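Local coordinates for putative Phosphate (Eubacterium rectale, PDB 3DAO), which is probably a phosphatase of the haloacid dehalogenase-like hydrolase family, inferred to hydrolyse phosphate esters, although its substrate is not established, at residues A[41-46]-A[278-283]; A[50-55]-A[77-82]. All coordinates share one frame; numbering follows the deposited sequence.

Contact 1 (A[41-46]-A[278-283])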
ATOM      1  N   ASP A  41      -3.641  -8.962 -17.846  1.00 23.93           N
ATOM      2  CA  ASP A  41      -3.206  -9.571 -19.124  1.00 23.95           C
ATOM      3  C   ASP A  41      -2.026 -10.525 -18.894  1.00 23.15           C
ATOM      4  O   ASP A  41      -1.037 -10.121 -18.293  1.00 21.96           O
ATOM      5  CB  ASP A  41      -2.785  -8.457 -20.081  1.00 25.75           C
ATOM      6  CG  ASP A  41      -2.602  -8.926 -21.477  1.00 32.99           C
ATOM      7  OD1 ASP A  41      -2.149 -10.074 -21.674  1.00 33.18           O
ATOM      8  OD2 ASP A  41      -2.865  -8.096 -22.371  1.00 38.52           O
ATOM      9  N   PRO A  42      -2.127 -11.786 -19.369  1.00 21.72           N
ATOM     10  CA  PRO A  42      -1.030 -12.733 -19.103  1.00 22.56           C
ATOM     11  C   PRO A  42       0.271 -12.350 -19.741  1.00 20.66           C
ATOM     12  O   PRO A  42       1.330 -12.836 -19.334  1.00 21.40           O
ATOM     13  CB  PRO A  42      -1.563 -14.074 -19.644  1.00 24.29           C
ATOM     14  CG  PRO A  42      -2.681 -13.697 -20.574  1.00 24.23           C
ATOM     15  CD  PRO A  42      -3.303 -12.475 -19.935  1.00 23.69           C
ATOM     16  N   GLU A  43       0.220 -11.436 -20.698  1.00 20.65           N
ATOM     17  CA  GLU A  43       1.460 -11.023 -21.333  1.00 20.30           C
ATOM     18  C   GLU A  43       2.320 -10.334 -20.279  1.00 19.71           C
ATOM     19  O   GLU A  43       3.545 -10.374 -20.342  1.00 17.10           O
ATOM     20  CB  GLU A  43       1.259 -10.157 -22.582  1.00 22.30           C
ATOM     21  CG  GLU A  43       2.510 -10.102 -23.411  1.00 26.80           C
ATOM     22  CD  GLU A  43       2.370  -9.272 -24.667  1.00 30.68           C
ATOM     23  OE1 GLU A  43       1.245  -8.828 -24.981  1.00 34.15           O
ATOM     24  OE2 GLU A  43       3.402  -9.072 -25.342  1.00 35.86           O
ATOM     25  N   TYR A  44       1.668  -9.749 -19.270  1.00 19.01           N
ATOM     26  CA  TYR A  44       2.430  -9.110 -18.174  1.00 17.76           C
ATOM     27  C   TYR A  44       3.236 -10.183 -17.459  1.00 18.37           C
ATOM     28  O   TYR A  44       4.386  -9.994 -17.089  1.00 17.53           O
ATOM     29  CB  TYR A  44       1.526  -8.379 -17.147  1.00 18.85           C
ATOM     30  CG  TYR A  44       1.262  -6.921 -17.476  1.00 15.41           C
ATOM     31  CD1 TYR A  44       2.236  -5.991 -17.276  1.00 18.89           C
ATOM     32  CD2 TYR A  44       0.036  -6.490 -17.949  1.00 20.18           C
ATOM     33  CE1 TYR A  44       2.025  -4.660 -17.555  1.00 18.55           C
ATOM     34  CE2 TYR A  44      -0.183  -5.155 -18.251  1.00 18.85           C
ATOM     35  CZ  TYR A  44       0.826  -4.239 -18.032  1.00 16.23           C
ATOM     36  OH  TYR A  44       0.672  -2.869 -18.316  1.00 20.29           O
HETATM   37  N   MSE A  45       2.617 -11.333 -17.278  1.00 18.83           N
HETATM   38  CA  MSE A  45       3.267 -12.388 -16.493  1.00 17.40           C
HETATM   39  C   MSE A  45       4.450 -12.915 -17.269  1.00 16.09           C
HETATM   40  O   MSE A  45       5.490 -13.177 -16.717  1.00 16.95           O
HETATM   41  CB  MSE A  45       2.318 -13.545 -16.162  1.00 18.92           C
HETATM   42  CG  MSE A  45       1.025 -13.197 -15.470  1.00 19.06           C
HETATM   43 SE   MSE A  45       1.286 -12.360 -13.741  1.00 21.41          SE
HETATM   44  CE  MSE A  45       0.910 -10.511 -14.257  1.00 22.48           C
ATOM     45  N   SER A  46       4.287 -13.048 -18.586  1.00 16.66           N
ATOM     46  CA  SER A  46       5.367 -13.594 -19.428  1.00 15.18           C
ATOM     47  C   SER A  46       6.563 -12.680 -19.496  1.00 15.77           C
ATOM     48  O   SER A  46       7.715 -13.080 -19.364  1.00 15.81           O
ATOM     49  CB  SER A  46       4.837 -13.885 -20.840  1.00 17.79           C
ATOM     50  OG  SER A  46       5.906 -14.288 -21.694  1.00 21.89           O
ATOM     51  N   VAL A 278       6.653  -0.573 -21.816  1.00 20.33           N
ATOM     52  CA  VAL A 278       7.965  -0.190 -21.309  1.00 19.50           C
ATOM     53  C   VAL A 278       8.739  -1.420 -20.865  1.00 19.40           C
ATOM     54  O   VAL A 278       9.909  -1.597 -21.155  1.00 21.55           O
ATOM     55  CB  VAL A 278       7.830   0.814 -20.133  1.00 20.76           C
ATOM     56  CG1 VAL A 278       9.148   1.176 -19.614  1.00 18.71           C
ATOM     57  CG2 VAL A 278       7.048   2.067 -20.600  1.00 18.79           C
ATOM     58  N   LEU A 279       8.052  -2.297 -20.157  1.00 18.74           N
ATOM     59  CA  LEU A 279       8.702  -3.508 -19.693  1.00 18.06           C
ATOM     60  C   LEU A 279       9.263  -4.272 -20.901  1.00 18.62           C
ATOM     61  O   LEU A 279      10.360  -4.819 -20.827  1.00 19.80           O
ATOM     62  CB  LEU A 279       7.738  -4.400 -18.930  1.00 17.88           C
ATOM     63  CG  LEU A 279       7.230  -3.867 -17.594  1.00 17.67           C
ATOM     64  CD1 LEU A 279       6.233  -4.838 -16.985  1.00 16.65           C
ATOM     65  CD2 LEU A 279       8.401  -3.670 -16.675  1.00 14.84           C
ATOM     66  N   LYS A 280       8.504  -4.308 -21.985  1.00 19.24           N
ATOM     67  CA  LYS A 280       8.979  -5.041 -23.211  1.00 21.79           C
ATOM     68  C   LYS A 280      10.217  -4.384 -23.750  1.00 24.33           C
ATOM     69  O   LYS A 280      11.140  -5.053 -24.237  1.00 26.98           O
ATOM     70  CB  LYS A 280       7.942  -5.082 -24.319  1.00 21.48           C
ATOM     71  CG  LYS A 280       6.801  -6.035 -24.068  1.00 24.78           C
ATOM     72  CD  LYS A 280       5.739  -5.808 -25.095  1.00 30.76           C
ATOM     73  CE  LYS A 280       4.699  -6.846 -25.053  1.00 35.14           C
ATOM     74  NZ  LYS A 280       3.845  -6.687 -26.254  1.00 35.10           N
ATOM     75  N   SER A 281      10.286  -3.072 -23.599  1.00 25.90           N
ATOM     76  CA  SER A 281      11.444  -2.319 -24.129  1.00 25.66           C
ATOM     77  C   SER A 281      12.716  -2.641 -23.355  1.00 26.49           C
ATOM     78  O   SER A 281      13.809  -2.261 -23.747  1.00 27.02           O
ATOM     79  CB  SER A 281      11.206  -0.797 -24.118  1.00 26.62           C
ATOM     80  OG  SER A 281      11.338  -0.253 -22.810  1.00 25.00           O
ATOM     81  N   PHE A 282      12.581  -3.297 -22.218  1.00 25.93           N
ATOM     82  CA  PHE A 282      13.745  -3.658 -21.403  1.00 25.21           C
ATOM     83  C   PHE A 282      14.229  -5.064 -21.708  1.00 27.84           C
ATOM     84  O   PHE A 282      15.200  -5.543 -21.103  1.00 27.74           O
ATOM     85  CB  PHE A 282      13.425  -3.710 -19.912  1.00 26.33           C
ATOM     86  CG  PHE A 282      12.973  -2.404 -19.324  1.00 21.52           C
ATOM     87  CD1 PHE A 282      13.386  -1.203 -19.867  1.00 26.24           C
ATOM     88  CD2 PHE A 282      12.222  -2.381 -18.185  1.00 21.16           C
ATOM     89  CE1 PHE A 282      12.980   0.008 -19.304  1.00 27.43           C
ATOM     90  CE2 PHE A 282      11.831  -1.182 -17.621  1.00 24.32           C
ATOM     91  CZ  PHE A 282      12.212   0.007 -18.183  1.00 24.61           C
ATOM     92  N   LEU A 283      13.498  -5.746 -22.576  1.00 27.81           N
ATOM     93  CA  LEU A 283      13.820  -7.165 -22.882  1.00 29.44           C
ATOM     94  C   LEU A 283      15.046  -7.275 -23.770  1.00 34.97           C
ATOM     95  O   LEU A 283      15.202  -6.476 -24.709  1.00 36.15           O
ATOM     96  CB  LEU A 283      12.662  -7.886 -23.551  1.00 26.47           C
ATOM     97  CG  LEU A 283      11.446  -8.268 -22.702  1.00 25.94           C
ATOM     98  CD1 LEU A 283      10.308  -8.724 -23.585  1.00 23.39           C
ATOM     99  CD2 LEU A 283      11.842  -9.359 -21.724  1.00 27.89           C
ATOM    100  OXT LEU A 283      15.876  -8.179 -23.548  1.00 37.22           O
TER

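Contact 2 (A[50-55]-A[77-82])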
ATOM      1  N   ARG A  50      10.318 -13.078 -17.860  1.00 18.56           N
ATOM      2  CA  ARG A  50      11.507 -12.967 -18.720  1.00 19.87           C
ATOM      3  C   ARG A  50      12.531 -11.994 -18.158  1.00 20.22           C
ATOM      4  O   ARG A  50      13.732 -12.237 -18.166  1.00 20.29           O
ATOM      5  CB  ARG A  50      11.107 -12.574 -20.156  1.00 21.41           C
ATOM      6  CG  ARG A  50      10.417 -13.692 -20.956  1.00 23.85           C
ATOM      7  CD  ARG A  50       9.708 -13.165 -22.197  1.00 27.63           C
ATOM      8  NE  ARG A  50      10.728 -12.910 -23.188  1.00 34.84           N
ATOM      9  CZ  ARG A  50      10.596 -12.144 -24.258  1.00 39.37           C
ATOM     10  NH1 ARG A  50       9.471 -11.514 -24.501  1.00 37.75           N
ATOM     11  NH2 ARG A  50      11.637 -11.997 -25.073  1.00 43.02           N
ATOM     12  N   LEU A  51      12.026 -10.885 -17.619  1.00 20.20           N
ATOM     13  CA  LEU A  51      12.889  -9.854 -17.013  1.00 18.96           C
ATOM     14  C   LEU A  51      13.548 -10.425 -15.772  1.00 18.91           C
ATOM     15  O   LEU A  51      14.751 -10.233 -15.529  1.00 18.03           O
ATOM     16  CB  LEU A  51      12.078  -8.582 -16.675  1.00 19.82           C
ATOM     17  CG  LEU A  51      11.552  -7.778 -17.875  1.00 21.71           C
ATOM     18  CD1 LEU A  51      10.581  -6.661 -17.398  1.00 18.46           C
ATOM     19  CD2 LEU A  51      12.680  -7.226 -18.748  1.00 24.20           C
ATOM     20  N   ILE A  52      12.791 -11.194 -15.001  1.00 19.13           N
ATOM     21  CA  ILE A  52      13.351 -11.769 -13.778  1.00 18.37           C
ATOM     22  C   ILE A  52      14.476 -12.764 -14.097  1.00 20.17           C
ATOM     23  O   ILE A  52      15.534 -12.770 -13.465  1.00 19.87           O
ATOM     24  CB  ILE A  52      12.288 -12.409 -12.913  1.00 17.75           C
ATOM     25  CG1 ILE A  52      11.402 -11.289 -12.364  1.00 18.02           C
ATOM     26  CG2 ILE A  52      12.961 -13.197 -11.749  1.00 14.83           C
ATOM     27  CD1 ILE A  52      10.080 -11.760 -11.692  1.00 16.34           C
ATOM     28  N   ASP A  53      14.222 -13.543 -15.126  1.00 20.32           N
ATOM     29  CA  ASP A  53      15.165 -14.551 -15.649  1.00 23.15           C
ATOM     30  C   ASP A  53      16.449 -13.887 -16.150  1.00 24.83           C
ATOM     31  O   ASP A  53      17.511 -14.498 -16.141  1.00 25.60           O
ATOM     32  CB  ASP A  53      14.516 -15.401 -16.755  1.00 24.52           C
ATOM     33  CG  ASP A  53      13.539 -16.417 -16.197  1.00 24.57           C
ATOM     34  OD1 ASP A  53      13.511 -16.577 -14.967  1.00 25.32           O
ATOM     35  OD2 ASP A  53      12.774 -17.027 -16.975  1.00 28.19           O
ATOM     36  N   LYS A  54      16.353 -12.613 -16.523  1.00 25.53           N
ATOM     37  CA  LYS A  54      17.511 -11.826 -16.992  1.00 27.19           C
ATOM     38  C   LYS A  54      18.287 -11.281 -15.813  1.00 28.80           C
ATOM     39  O   LYS A  54      19.330 -10.655 -15.970  1.00 30.43           O
ATOM     40  CB  LYS A  54      17.115 -10.679 -17.931  1.00 27.27           C
ATOM     41  CG  LYS A  54      16.645 -11.138 -19.315  1.00 31.75           C
ATOM     42  N   GLY A  55      17.751 -11.524 -14.631  1.00 27.13           N
ATOM     43  CA  GLY A  55      18.392 -11.150 -13.385  1.00 26.73           C
ATOM     44  C   GLY A  55      17.841  -9.911 -12.694  1.00 26.17           C
ATOM     45  O   GLY A  55      18.421  -9.424 -11.738  1.00 29.30           O
ATOM     46  N   LYS A  77       3.811 -15.943  -9.012  1.00 17.77           N
ATOM     47  CA  LYS A  77       3.837 -15.420  -7.622  1.00 17.46           C
ATOM     48  C   LYS A  77       5.069 -15.766  -6.811  1.00 19.00           C
ATOM     49  O   LYS A  77       5.508 -15.014  -5.948  1.00 19.71           O
ATOM     50  CB  LYS A  77       2.547 -15.791  -6.895  1.00 18.40           C
ATOM     51  CG  LYS A  77       2.456 -17.201  -6.484  1.00 18.05           C
ATOM     52  CD  LYS A  77       1.154 -17.530  -5.808  1.00 23.42           C
ATOM     53  CE  LYS A  77       1.254 -18.872  -5.072  1.00 27.06           C
ATOM     54  NZ  LYS A  77       1.715 -20.020  -5.948  1.00 31.31           N
ATOM     55  N   HIS A  78       5.656 -16.906  -7.124  1.00 17.00           N
ATOM     56  CA  HIS A  78       6.851 -17.406  -6.439  1.00 18.05           C
ATOM     57  C   HIS A  78       8.130 -16.627  -6.727  1.00 20.22           C
ATOM     58  O   HIS A  78       9.105 -16.745  -6.000  1.00 21.53           O
ATOM     59  CB  HIS A  78       7.092 -18.876  -6.865  1.00 18.39           C
ATOM     60  CG  HIS A  78       7.314 -19.024  -8.335  1.00 17.74           C
ATOM     61  ND1 HIS A  78       6.281 -18.949  -9.248  1.00 17.01           N
ATOM     62  CD2 HIS A  78       8.452 -19.159  -9.063  1.00 21.22           C
ATOM     63  CE1 HIS A  78       6.770 -19.071 -10.471  1.00 19.10           C
ATOM     64  NE2 HIS A  78       8.084 -19.185 -10.389  1.00 16.33           N
ATOM     65  N   LYS A  79       8.117 -15.826  -7.778  1.00 18.96           N
ATOM     66  CA  LYS A  79       9.336 -15.181  -8.253  1.00 20.77           C
ATOM     67  C   LYS A  79       9.426 -13.703  -7.917  1.00 18.04           C
ATOM     68  O   LYS A  79      10.354 -13.038  -8.328  1.00 18.57           O
ATOM     69  CB  LYS A  79       9.408 -15.224  -9.792  1.00 22.78           C
ATOM     70  CG  LYS A  79       9.357 -16.531 -10.449  1.00 32.19           C
ATOM     71  CD  LYS A  79       9.814 -16.390 -11.869  1.00 31.54           C
ATOM     72  CE  LYS A  79      11.311 -16.605 -12.037  1.00 32.14           C
ATOM     73  NZ  LYS A  79      11.514 -17.225 -13.394  1.00 30.49           N
ATOM     74  N   LEU A  80       8.416 -13.221  -7.217  1.00 17.90           N
ATOM     75  CA  LEU A  80       8.298 -11.780  -6.915  1.00 17.08           C
ATOM     76  C   LEU A  80       8.597 -11.434  -5.480  1.00 18.25           C
ATOM     77  O   LEU A  80       8.617 -12.308  -4.604  1.00 16.90           O
ATOM     78  CB  LEU A  80       6.860 -11.282  -7.223  1.00 14.69           C
ATOM     79  CG  LEU A  80       6.297 -11.546  -8.610  1.00 19.75           C
ATOM     80  CD1 LEU A  80       4.852 -11.087  -8.738  1.00 19.62           C
ATOM     81  CD2 LEU A  80       7.190 -10.840  -9.659  1.00 22.12           C
ATOM     82  N   LEU A  81       8.880 -10.133  -5.276  1.00 16.83           N
ATOM     83  CA  LEU A  81       8.937  -9.525  -3.928  1.00 17.22           C
ATOM     84  C   LEU A  81       7.721  -8.627  -3.779  1.00 14.81           C
ATOM     85  O   LEU A  81       7.199  -8.074  -4.750  1.00 16.36           O
ATOM     86  CB  LEU A  81      10.207  -8.755  -3.698  1.00 17.91           C
ATOM     87  CG  LEU A  81      11.461  -9.620  -3.546  1.00 21.69           C
ATOM     88  CD1 LEU A  81      12.668  -8.714  -3.455  1.00 24.00           C
ATOM     89  CD2 LEU A  81      11.356 -10.516  -2.337  1.00 26.11           C
ATOM     90  N   TYR A  82       7.230  -8.549  -2.550  1.00 14.70           N
ATOM     91  CA  TYR A  82       5.979  -7.849  -2.252  1.00 13.25           C
ATOM     92  C   TYR A  82       6.088  -6.814  -1.162  1.00 15.45           C
ATOM     93  O   TYR A  82       6.594  -7.072  -0.071  1.00 16.07           O
ATOM     94  CB  TYR A  82       4.923  -8.866  -1.790  1.00 14.81           C
ATOM     95  CG  TYR A  82       4.647  -9.948  -2.801  1.00 12.23           C
ATOM     96  CD1 TYR A  82       5.450 -11.067  -2.884  1.00 13.85           C
ATOM     97  CD2 TYR A  82       3.580  -9.851  -3.676  1.00 12.48           C
ATOM     98  CE1 TYR A  82       5.206 -12.042  -3.818  1.00 13.81           C
ATOM     99  CE2 TYR A  82       3.334 -10.835  -4.625  1.00 16.72           C
ATOM    100  CZ  TYR A  82       4.143 -11.917  -4.697  1.00 14.19           C
ATOM    101  OH  TYR A  82       3.879 -12.893  -5.664  1.00 15.85           O
TER

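Contact 1 (A[41-46]-A[278-283])
Tyr44, in the first turn of helix 42-53, and Leu279, near the end of helix 274-281, have the nearest CA atoms of the two segments, Tyr44 CA lying 8.5 Å from Leu279 CA, so side chains alone bridge the two helices. At the buried level CD1 of Leu279 meets the edge of the Tyr44 ring near its plane, 4.2 Å from Tyr44 CD1, and the two side chains cross at about a right angle. Farther out, Glu43 OE2 forms a salt bridge with Lys280 NZ at 2.6 Å, a pairing made doubtful by the uncertain place of OE2. Glu43 reaches the lysine, itself extended, on an extended chain whose CG lies anti to the backbone N (chi1 -163°). Cutting Glu43 back to an alanine is likely to leave the Lys280 ammonium without this carboxylate. The two helices pack beside each other in the haloacid dehalogenase-like core, where Leu279 also touches Phe233 of the central-sheet strand 230-234. Helix 42-53 is N-capped by Asp41, whose OD1 accepts from Glu43 N at 2.9 Å in a nearly straight bond (171°), the donor standing above the carboxylate plane. Asp41 OD2 receives a weak hydrogen bond from Asn273, while a weak bond links Tyr44 OH to Leu276 N near the start of the C-terminal helix.

Contact 2 (A[50-55]-A[77-82])
Ile52 meets Lys79 at two places, its backbone O and its CE, beside a salt bridge from the lysine to Asp53. The CD1 methyl of Ile52 rests 3.6 Å from the backbone O of Lys79, and its CG2 branch lies 3.8 Å from Lys79 CE. The same CD1 also packs on the CD2 methyl of Leu80 at 3.7 Å, the two side chains crossing at about a right angle, so both branches of one isoleucine are used, CD1 on Leu80 and the Lys79 carbonyl, CG2 on the lysine chain. Next to it, Lys79 NZ donates to Asp53 OD1 at 2.6 Å, arriving on the syn side and 22° out of the carboxylate plane. The lysine chain, bent at chi3 (91°) and chi4, passes Ile52 CG2 before its ammonium group turns to the acid.

Asp49, one turn earlier on helix 42-53, forms a second salt bridge with Lys79 NZ, so two carboxylates of one helix hold the ammonium group and would be expected to stabilise its positive charge. Farther in, Ile52 and Leu80 both rest on Phe58 of strand 57-61, and Leu80 also reaches Val60 and Phe73. Beyond Ile52 the helix ends in a Schellman motif at Gly55, where positive phi turns the chain toward strand 57-61. On the other segment, Tyr82 OH donates to Lys77 O at 2.7 Å, tying the turn to the strand that follows. Strands 57-61 and 81-84 run parallel side by side, and the contact packs helix 42-53 against the approach to strand 81-84 in the Rossmann-like alpha/beta core of haloacid dehalogenase-like hydrolases.

How the contacts relate
From the N terminus, the chain passes strand 23-26 and enters helix 42-53, which supplies a segment to both contacts: its first turn to contact 1 and its last to contact 2. Contact 2 closes first, a short loop running through strand 57-61 and helix 66-72 to the entry of strand 81-84. Contact 1 closes only at the C terminus, after the second, six-stranded sheet and the return to the central one, so contact 2 is nested within its loop. The centres of the two contacts lie about 12 Å apart, and their segments also meet directly, Leu51 packing on Leu279, Phe282 and Leu283. One helix therefore links the C-terminal helix 274-281 to the early strands of the central sheet.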